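Local coordinates for HIT domain-containing protein (Sulfolobus tokodaii, PDB 2EO4), which binds zinc and, as a histidine triad (HIT) family protein, probably acts on nucleotides, possibly with adenylylsulfatase activity, at residues Cys4-Arg9 and Gly13-Glu18; Lys42-Tyr47 and Glu52-Glu57; Lys112-Lys115 and Glu119-Lys122. One frame throughout, in Å; residues are numbered along the deposited sequence.

Interaction 1 (Cys4-Arg9 and Gly13-Glu18); sequences CSIINR and GYFVYE. With ZN (zinc ion), chain B.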
loop_
_atom_site.group_PDB
_atom_site.type_symbol
_atom_site.label_atom_id
_atom_site.label_comp_id
_atom_site.label_asym_id
_atom_site.label_seq_id
_atom_site.Cartn_x
_atom_site.Cartn_y
_atom_site.Cartn_z
ATOM N N CYS A 4 2.886 5.765 -18.685
ATOM C CA CYS A 4 2.146 5.533 -19.922
ATOM C C CYS A 4 3.174 5.370 -21.044
ATOM O O CYS A 4 3.000 4.553 -21.951
ATOM C CB CYS A 4 1.210 6.707 -20.232
ATOM S SG CYS A 4 -0.337 6.720 -19.281
ATOM N N SER A 5 4.258 6.141 -20.968
ATOM C CA SER A 5 5.315 6.071 -21.975
ATOM C C SER A 5 5.997 4.708 -21.976
ATOM O O SER A 5 6.286 4.148 -23.032
ATOM C CB SER A 5 6.363 7.164 -21.740
ATOM O OG SER A 5 5.822 8.455 -21.965
ATOM N N ILE A 6 6.269 4.176 -20.791
ATOM C CA ILE A 6 6.910 2.875 -20.702
ATOM C C ILE A 6 5.954 1.794 -21.209
ATOM O O ILE A 6 6.368 0.856 -21.888
ATOM C CB ILE A 6 7.350 2.584 -19.250
ATOM C CG1 ILE A 6 8.492 3.538 -18.875
ATOM C CG2 ILE A 6 7.796 1.137 -19.110
ATOM C CD1 ILE A 6 8.903 3.500 -17.412
ATOM N N ILE A 7 4.671 1.934 -20.888
ATOM C CA ILE A 7 3.672 0.969 -21.337
ATOM C C ILE A 7 3.610 0.946 -22.864
ATOM O O ILE A 7 3.498 -0.122 -23.477
ATOM C CB ILE A 7 2.268 1.326 -20.793
ATOM C CG1 ILE A 7 2.228 1.118 -19.276
ATOM C CG2 ILE A 7 1.202 0.478 -21.483
ATOM C CD1 ILE A 7 2.497 -0.303 -18.848
ATOM N N ASN A 8 3.689 2.127 -23.467
ATOM C CA ASN A 8 3.629 2.254 -24.922
ATOM C C ASN A 8 4.979 2.076 -25.610
ATOM O O ASN A 8 5.096 2.281 -26.822
ATOM C CB ASN A 8 3.032 3.610 -25.307
ATOM C CG ASN A 8 1.594 3.765 -24.849
ATOM O OD1 ASN A 8 0.784 2.855 -25.009
ATOM N ND2 ASN A 8 1.267 4.925 -24.288
ATOM N N ARG A 9 5.992 1.693 -24.838
ATOM C CA ARG A 9 7.335 1.474 -25.366
ATOM C C ARG A 9 7.938 2.718 -26.013
ATOM O O ARG A 9 8.665 2.624 -27.006
ATOM C CB ARG A 9 7.330 0.323 -26.378
ATOM C CG ARG A 9 7.491 -1.065 -25.762
ATOM C CD ARG A 9 6.344 -1.445 -24.833
ATOM N NE ARG A 9 6.557 -2.777 -24.271
ATOM C CZ ARG A 9 5.676 -3.434 -23.523
ATOM N NH1 ARG A 9 4.504 -2.888 -23.232
ATOM N NH2 ARG A 9 5.969 -4.646 -23.069
ATOM N N GLY A 13 12.034 0.733 -20.117
ATOM C CA GLY A 13 11.601 0.212 -18.834
ATOM C C GLY A 13 11.706 -1.301 -18.878
ATOM O O GLY A 13 11.448 -1.907 -19.918
ATOM N N TYR A 14 12.101 -1.918 -17.768
ATOM C CA TYR A 14 12.223 -3.372 -17.711
ATOM C C TYR A 14 11.013 -4.024 -17.048
ATOM O O TYR A 14 10.850 -3.953 -15.832
ATOM C CB TYR A 14 13.495 -3.779 -16.957
ATOM C CG TYR A 14 14.768 -3.522 -17.731
ATOM C CD1 TYR A 14 15.259 -2.227 -17.900
ATOM C CD2 TYR A 14 15.469 -4.574 -18.318
ATOM C CE1 TYR A 14 16.418 -1.986 -18.639
ATOM C CE2 TYR A 14 16.628 -4.347 -19.059
ATOM C CZ TYR A 14 17.095 -3.052 -19.215
ATOM O OH TYR A 14 18.236 -2.820 -19.951
ATOM N N PHE A 15 10.174 -4.666 -17.855
ATOM C CA PHE A 15 8.980 -5.339 -17.346
ATOM C C PHE A 15 9.304 -6.669 -16.676
ATOM O O PHE A 15 10.101 -7.451 -17.196
ATOM C CB PHE A 15 7.989 -5.633 -18.482
ATOM C CG PHE A 15 7.328 -4.417 -19.057
ATOM C CD1 PHE A 15 8.050 -3.508 -19.821
ATOM C CD2 PHE A 15 5.970 -4.190 -18.848
ATOM C CE1 PHE A 15 7.430 -2.392 -20.372
ATOM C CE2 PHE A 15 5.339 -3.076 -19.393
ATOM C CZ PHE A 15 6.071 -2.175 -20.158
ATOM N N VAL A 16 8.682 -6.927 -15.528
ATOM C CA VAL A 16 8.868 -8.200 -14.839
ATOM C C VAL A 16 7.515 -8.907 -14.793
ATOM O O VAL A 16 7.425 -10.087 -14.451
ATOM C CB VAL A 16 9.429 -8.034 -13.399
ATOM C CG1 VAL A 16 10.828 -7.419 -13.459
ATOM C CG2 VAL A 16 8.494 -7.185 -12.554
ATOM N N TYR A 17 6.465 -8.168 -15.143
ATOM C CA TYR A 17 5.108 -8.705 -15.189
ATOM C C TYR A 17 4.242 -7.856 -16.101
ATOM O O TYR A 17 4.361 -6.630 -16.133
ATOM C CB TYR A 17 4.451 -8.730 -13.802
ATOM C CG TYR A 17 3.009 -9.210 -13.851
ATOM C CD1 TYR A 17 2.708 -10.569 -13.824
ATOM C CD2 TYR A 17 1.954 -8.305 -13.985
ATOM C CE1 TYR A 17 1.393 -11.022 -13.931
ATOM C CE2 TYR A 17 0.630 -8.745 -14.096
ATOM C CZ TYR A 17 0.361 -10.105 -14.067
ATOM O OH TYR A 17 -0.937 -10.554 -14.177
ATOM N N GLU A 18 3.360 -8.506 -16.845
ATOM C CA GLU A 18 2.466 -7.770 -17.717
ATOM C C GLU A 18 1.298 -8.618 -18.183
ATOM O O GLU A 18 1.455 -9.803 -18.479
ATOM C CB GLU A 18 3.222 -7.220 -18.938
ATOM C CG GLU A 18 2.337 -6.446 -19.921
ATOM C CD GLU A 18 3.112 -5.819 -21.076
ATOM O OE1 GLU A 18 4.208 -6.314 -21.411
ATOM O OE2 GLU A 18 2.611 -4.836 -21.663
HETATM ZN ZN ZN B . 0.126 7.539 -17.143
#
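The guanidinium of R9 lies flat on one face of the F15 ring, its plane turned by only 12° and the two centres 4.0 Å apart. NH2 sits over the middle of the ring, and F15 CZ lies over the guanidinium face, offset toward its rim, 3.5 Å from R9 NH1: an off-centre cation-pi stack. At the ring's edge lies the carbonyl oxygen of I6, 3.5 Å from F15 CZ; I7 CD1 also approaches CE2 from the edge. At its own edge the guanidinium meets one carboxylate and one backbone carbonyl. Its two terminal nitrogens take the carboxylate of E18 end-on, NH2 to OE1 at 2.9 Å and NH1 to OE2 at 3.1 Å, both on the syn sides and almost straight, with the two flat groups nearly coplanar. NH1 also donates to the carbonyl of I7, so three bonds fix the rotation of the group over the ring. The bend at chi2 (63°) folds the arginine back toward its own helix. E18 OE2 has a second cation in K41. I6 CG2 packs on F15 CE1 and on G13 CA (3.9 Å), where a beta carbon would clash. C4 binds zinc with C1, H43 and H94. R9, at positive phi, is the C-prime residue of a Schellman motif that ends helix 2-7, and its side chain ties that helix end to strand 15-18, an outermost strand of this chain's HIT sheet.

Interaction 2 (Lys42-Tyr47 and Glu52-Glu57); sequences KHFENY and EDTLAE. With ZN (zinc ion), chain B.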
loop_
_atom_site.group_PDB
_atom_site.type_symbol
_atom_site.label_atom_id
_atom_site.label_comp_id
_atom_site.label_asym_id
_atom_site.label_seq_id
_atom_site.Cartn_x
_atom_site.Cartn_y
_atom_site.Cartn_z
ATOM N N LYS A 42 -4.062 1.681 -17.428
ATOM C CA LYS A 42 -4.892 2.869 -17.586
ATOM C C LYS A 42 -4.366 3.943 -16.638
ATOM O O LYS A 42 -3.994 3.652 -15.499
ATOM C CB LYS A 42 -6.353 2.561 -17.258
ATOM C CG LYS A 42 -7.258 3.778 -17.360
ATOM C CD LYS A 42 -8.720 3.409 -17.183
ATOM C CE LYS A 42 -9.612 4.633 -17.320
ATOM N NZ LYS A 42 -11.055 4.284 -17.194
ATOM N N HIS A 43 -4.347 5.183 -17.113
ATOM C CA HIS A 43 -3.837 6.302 -16.333
ATOM C C HIS A 43 -4.805 6.872 -15.293
ATOM O O HIS A 43 -5.900 7.319 -15.623
ATOM C CB HIS A 43 -3.403 7.426 -17.283
ATOM C CG HIS A 43 -2.737 8.577 -16.598
ATOM N ND1 HIS A 43 -1.366 8.687 -16.487
ATOM C CD2 HIS A 43 -3.253 9.662 -15.973
ATOM C CE1 HIS A 43 -1.068 9.792 -15.825
ATOM N NE2 HIS A 43 -2.195 10.399 -15.501
ATOM N N PHE A 44 -4.380 6.841 -14.032
ATOM C CA PHE A 44 -5.134 7.394 -12.907
ATOM C C PHE A 44 -4.106 8.233 -12.152
ATOM O O PHE A 44 -2.984 7.781 -11.936
ATOM C CB PHE A 44 -5.665 6.288 -11.984
ATOM C CG PHE A 44 -6.762 5.463 -12.590
ATOM C CD1 PHE A 44 -8.019 6.014 -12.819
ATOM C CD2 PHE A 44 -6.540 4.133 -12.926
ATOM C CE1 PHE A 44 -9.042 5.247 -13.374
ATOM C CE2 PHE A 44 -7.555 3.356 -13.482
ATOM C CZ PHE A 44 -8.809 3.918 -13.704
ATOM N N GLU A 45 -4.478 9.448 -11.764
ATOM C CA GLU A 45 -3.557 10.340 -11.061
ATOM C C GLU A 45 -2.966 9.737 -9.794
ATOM O O GLU A 45 -1.784 9.931 -9.493
ATOM C CB GLU A 45 -4.258 11.651 -10.705
ATOM C CG GLU A 45 -4.563 12.533 -11.904
ATOM C CD GLU A 45 -3.306 13.041 -12.583
ATOM O OE1 GLU A 45 -2.518 13.751 -11.922
ATOM O OE2 GLU A 45 -3.103 12.728 -13.776
ATOM N N ASN A 46 -3.800 9.019 -9.052
ATOM C CA ASN A 46 -3.377 8.396 -7.805
ATOM C C ASN A 46 -4.367 7.308 -7.402
ATOM O O ASN A 46 -5.322 7.024 -8.127
ATOM C CB ASN A 46 -3.277 9.456 -6.703
ATOM C CG ASN A 46 -4.587 10.192 -6.487
ATOM O OD1 ASN A 46 -5.607 9.579 -6.181
ATOM N ND2 ASN A 46 -4.564 11.514 -6.649
ATOM N N TYR A 47 -4.131 6.706 -6.239
ATOM C CA TYR A 47 -4.970 5.627 -5.722
ATOM C C TYR A 47 -6.448 5.999 -5.572
ATOM O O TYR A 47 -7.333 5.193 -5.859
ATOM C CB TYR A 47 -4.403 5.176 -4.367
ATOM C CG TYR A 47 -4.983 3.890 -3.816
ATOM C CD1 TYR A 47 -6.177 3.886 -3.095
ATOM C CD2 TYR A 47 -4.321 2.678 -4.000
ATOM C CE1 TYR A 47 -6.694 2.705 -2.564
ATOM C CE2 TYR A 47 -4.829 1.491 -3.475
ATOM C CZ TYR A 47 -6.012 1.512 -2.758
ATOM O OH TYR A 47 -6.508 0.340 -2.238
ATOM N N GLU A 52 -12.995 0.943 -8.282
ATOM C CA GLU A 52 -12.839 -0.221 -7.413
ATOM C C GLU A 52 -12.355 -1.495 -8.099
ATOM O O GLU A 52 -11.576 -2.250 -7.518
ATOM C CB GLU A 52 -14.149 -0.507 -6.671
ATOM C CG GLU A 52 -14.597 0.624 -5.762
ATOM C CD GLU A 52 -15.743 0.219 -4.854
ATOM O OE1 GLU A 52 -16.691 -0.430 -5.342
ATOM O OE2 GLU A 52 -15.700 0.556 -3.655
ATOM N N ASP A 53 -12.810 -1.750 -9.323
ATOM C CA ASP A 53 -12.377 -2.953 -10.025
ATOM C C ASP A 53 -10.879 -2.907 -10.324
ATOM O O ASP A 53 -10.191 -3.924 -10.242
ATOM C CB ASP A 53 -13.170 -3.144 -11.321
ATOM C CG ASP A 53 -14.628 -3.468 -11.064
ATOM O OD1 ASP A 53 -14.921 -4.118 -10.037
ATOM O OD2 ASP A 53 -15.476 -3.080 -11.894
ATOM N N THR A 54 -10.375 -1.729 -10.671
ATOM C CA THR A 54 -8.951 -1.579 -10.944
ATOM C C THR A 54 -8.156 -1.799 -9.657
ATOM O O THR A 54 -7.142 -2.499 -9.654
ATOM C CB THR A 54 -8.624 -0.173 -11.494
ATOM O OG1 THR A 54 -9.212 -0.015 -12.790
ATOM C CG2 THR A 54 -7.116 0.016 -11.615
ATOM N N LEU A 55 -8.619 -1.199 -8.565
ATOM C CA LEU A 55 -7.932 -1.336 -7.282
ATOM C C LEU A 55 -7.938 -2.778 -6.789
ATOM O O LEU A 55 -6.956 -3.251 -6.213
ATOM C CB LEU A 55 -8.574 -0.424 -6.228
ATOM C CG LEU A 55 -8.398 1.083 -6.434
ATOM C CD1 LEU A 55 -9.071 1.839 -5.297
ATOM C CD2 LEU A 55 -6.911 1.428 -6.484
ATOM N N ALA A 56 -9.043 -3.479 -7.019
ATOM C CA ALA A 56 -9.157 -4.869 -6.590
ATOM C C ALA A 56 -8.166 -5.757 -7.331
ATOM O O ALA A 56 -7.482 -6.583 -6.722
ATOM C CB ALA A 56 -10.586 -5.373 -6.815
ATOM N N GLU A 57 -8.088 -5.590 -8.647
ATOM C CA GLU A 57 -7.173 -6.393 -9.446
ATOM C C GLU A 57 -5.732 -5.977 -9.174
ATOM O O GLU A 57 -4.827 -6.808 -9.193
ATOM C CB GLU A 57 -7.495 -6.241 -10.935
ATOM C CG GLU A 57 -6.694 -7.166 -11.843
ATOM C CD GLU A 57 -6.745 -8.622 -11.404
ATOM O OE1 GLU A 57 -7.841 -9.105 -11.039
ATOM O OE2 GLU A 57 -5.685 -9.288 -11.431
HETATM ZN ZN ZN B . 0.126 7.539 -17.143
#
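Beside the packing of Y47 on L55, a side-chain hydrogen bond runs within the loop from H43 NE2 to E45 OE2, 3.0 Å long with an N-H...O angle of 158°. E45 OE2 lies in the plane of the imidazole, whereas the histidine comes in above the carboxylate plane. The opposite nitrogen, ND1, binds zinc at 2.0 Å, with C1, C4 and H94 completing the site. E45 is thus a second-shell residue that helps fix the rotation of the zinc-bound ring and probably polarises it.

Across the contact, L55 sets CD2 squarely over one face of the Y47 ring, 3.7 Å from the centroid and 13° off the normal, a CH-pi contact. Its other methyl, CD1, reaches Y47 CE1, also at 3.7 Å. CG of Y47 is anti to the backbone N (chi1 -169°), which turns one ring face to the leucine and sends the hydroxyl on to A59 O of the second subunit. With an alanine in place of Y47, L55 CD2 would probably face a gap and that carbonyl would lose its hydroxyl partner. F44 touches T54 more lightly: CE2 lies 3.8 Å from OG1 and 3.9 Å from CG2, while the hydroxyl itself is hydrogen-bonded to D51.

The loop leaving strand 36-40 is thereby laid against the first turns of helix 52-72, with Y47 also packing on T82 and I84 of strand 77-84. At A56 this helix meets A56 of the second subunit, and the contact forms part of the dimer interface.

Interaction 3 (Lys112-Lys115 and Glu119-Lys122); sequences KSFK and EQEK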
loop_
_atom_site.group_PDB
_atom_site.type_symbol
_atom_site.label_atom_id
_atom_site.label_comp_id
_atom_site.label_asym_id
_atom_site.label_seq_id
_atom_site.Cartn_x
_atom_site.Cartn_y
_atom_site.Cartn_z
ATOM N N LYS A 112 25.760 -8.431 -7.528
ATOM C CA LYS A 112 26.981 -7.656 -7.360
ATOM C C LYS A 112 26.702 -6.275 -6.787
ATOM O O LYS A 112 25.631 -6.029 -6.229
ATOM C CB LYS A 112 27.717 -7.528 -8.698
ATOM C CG LYS A 112 28.439 -8.798 -9.125
ATOM C CD LYS A 112 27.479 -9.962 -9.306
ATOM C CE LYS A 112 28.229 -11.277 -9.439
ATOM N NZ LYS A 112 29.013 -11.584 -8.208
ATOM N N SER A 113 27.675 -5.380 -6.927
ATOM C CA SER A 113 27.560 -4.018 -6.421
ATOM C C SER A 113 26.208 -3.386 -6.733
ATOM O O SER A 113 25.678 -3.523 -7.836
ATOM C CB SER A 113 28.675 -3.146 -7.003
ATOM O OG SER A 113 28.576 -3.075 -8.415
ATOM N N PHE A 114 25.658 -2.694 -5.743
ATOM C CA PHE A 114 24.376 -2.018 -5.883
ATOM C C PHE A 114 24.526 -0.620 -5.299
ATOM O O PHE A 114 25.054 -0.454 -4.199
ATOM C CB PHE A 114 23.286 -2.780 -5.120
ATOM C CG PHE A 114 21.939 -2.114 -5.161
ATOM C CD1 PHE A 114 21.152 -2.172 -6.308
ATOM C CD2 PHE A 114 21.466 -1.406 -4.061
ATOM C CE1 PHE A 114 19.914 -1.528 -6.357
ATOM C CE2 PHE A 114 20.231 -0.759 -4.100
ATOM C CZ PHE A 114 19.454 -0.820 -5.252
ATOM N N LYS A 115 24.069 0.384 -6.037
ATOM C CA LYS A 115 24.154 1.765 -5.581
ATOM C C LYS A 115 22.761 2.291 -5.248
ATOM O O LYS A 115 22.037 2.758 -6.128
ATOM C CB LYS A 115 24.799 2.634 -6.663
ATOM C CG LYS A 115 26.214 2.202 -7.037
ATOM C CD LYS A 115 26.787 3.057 -8.161
ATOM C CE LYS A 115 26.925 4.517 -7.747
ATOM N NZ LYS A 115 27.459 5.367 -8.852
ATOM N N GLU A 119 20.827 5.265 -10.454
ATOM C CA GLU A 119 20.620 4.447 -11.644
ATOM C C GLU A 119 21.706 3.378 -11.599
ATOM O O GLU A 119 22.854 3.675 -11.265
ATOM C CB GLU A 119 20.780 5.291 -12.908
ATOM C CG GLU A 119 20.358 4.590 -14.188
ATOM C CD GLU A 119 20.633 5.426 -15.425
ATOM O OE1 GLU A 119 20.555 6.670 -15.333
ATOM O OE2 GLU A 119 20.915 4.839 -16.489
ATOM N N GLN A 120 21.350 2.139 -11.922
ATOM C CA GLN A 120 22.315 1.044 -11.897
ATOM C C GLN A 120 22.881 0.791 -13.286
ATOM O O GLN A 120 22.451 1.398 -14.266
ATOM C CB GLN A 120 21.649 -0.244 -11.397
ATOM C CG GLN A 120 20.864 -0.093 -10.104
ATOM C CD GLN A 120 21.722 0.367 -8.946
ATOM O OE1 GLN A 120 22.735 -0.256 -8.618
ATOM N NE2 GLN A 120 21.318 1.464 -8.312
ATOM N N GLU A 121 23.854 -0.110 -13.366
ATOM C CA GLU A 121 24.446 -0.462 -14.649
ATOM C C GLU A 121 23.443 -1.363 -15.360
ATOM O O GLU A 121 22.622 -2.008 -14.709
ATOM C CB GLU A 121 25.767 -1.205 -14.439
ATOM C CG GLU A 121 26.836 -0.368 -13.757
ATOM C CD GLU A 121 27.101 0.938 -14.486
ATOM O OE1 GLU A 121 27.431 0.891 -15.689
ATOM O OE2 GLU A 121 26.977 2.012 -13.857
ATOM N N LYS A 122 23.504 -1.399 -16.686
ATOM C CA LYS A 122 22.588 -2.213 -17.480
ATOM C C LYS A 122 22.443 -3.640 -16.957
ATOM O O LYS A 122 21.339 -4.188 -16.923
ATOM C CB LYS A 122 23.050 -2.257 -18.939
ATOM C CG LYS A 122 22.151 -3.091 -19.842
ATOM C CD LYS A 122 22.713 -3.215 -21.252
ATOM C CE LYS A 122 22.834 -1.860 -21.933
ATOM N NZ LYS A 122 23.395 -1.987 -23.311
#
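Q120 sets CG beside its backbone N, and a bend at chi2 (-60°) folds the chain so that its amide faces the backbone of K115 and lies against F114. F114 in turn has CG anti to its own N (chi1 177°), and this carries the ring across the glutamine at a slant. The amide then uses both of its ends. OE1 accepts from K115 N at 3.0 Å, with a practically linear N-H...O angle of 176°; the donor lies in the carbonyl plane, on a lone pair. NE2 donates to K115 O at a short 2.6 Å, the oxygen lying close to the amide plane although the nitrogen stands above the plane of the K115 carbonyl.

A glutamine amide paired with both the N-H and the C=O of one residue imitates the way a neighbouring strand would pair with it. Here it joins two parts of the long loop between strand 97-102 and helix 122-143, just ahead of that helix. NE2 gives a further hydrogen bond to K118 O, in the three-residue link between the segments, so the buried amide makes three bonds in all and its flip is decided by them.

The plane of the F114 ring is only modestly turned from that of the amide. F114 CD1 is 3.4 Å from Q120 OE1, an oblique approach, and CE1 is 3.7 Å from Q120 CD. P30 touches both side chains, and Y107 packs on the phenylalanine. K115 contributes mainly backbone; its CB passes 4.0 Å from Q120 NE2 before the chain leads away. At Q120 N a hydrogen bond to Y125 OH connects the second segment to the first turn of helix 122-143.

Interactions 1 and 2 share the zinc: C4 and H43 are two of its four ligands, C4 SG and H43 ND1 lying 3.6 Å apart, though the contact centres are about 17 Å apart. Both mix buried residues with the surface, but interaction 1 relies on charge and a stacked cation where helix 2-7 meets strand 15-18, while interaction 2 is mainly apolar across its segments and belongs to the dimer interface. Interaction 3, nearer the surface with only Q120 buried, lies across the chain's centre from interaction 2, about 22 Å away at the nearest atoms, and rests on neutral amide-backbone bonding within one loop. Y14 and K122 bring interactions 1 and 3 into touch near the start of helix 122-143.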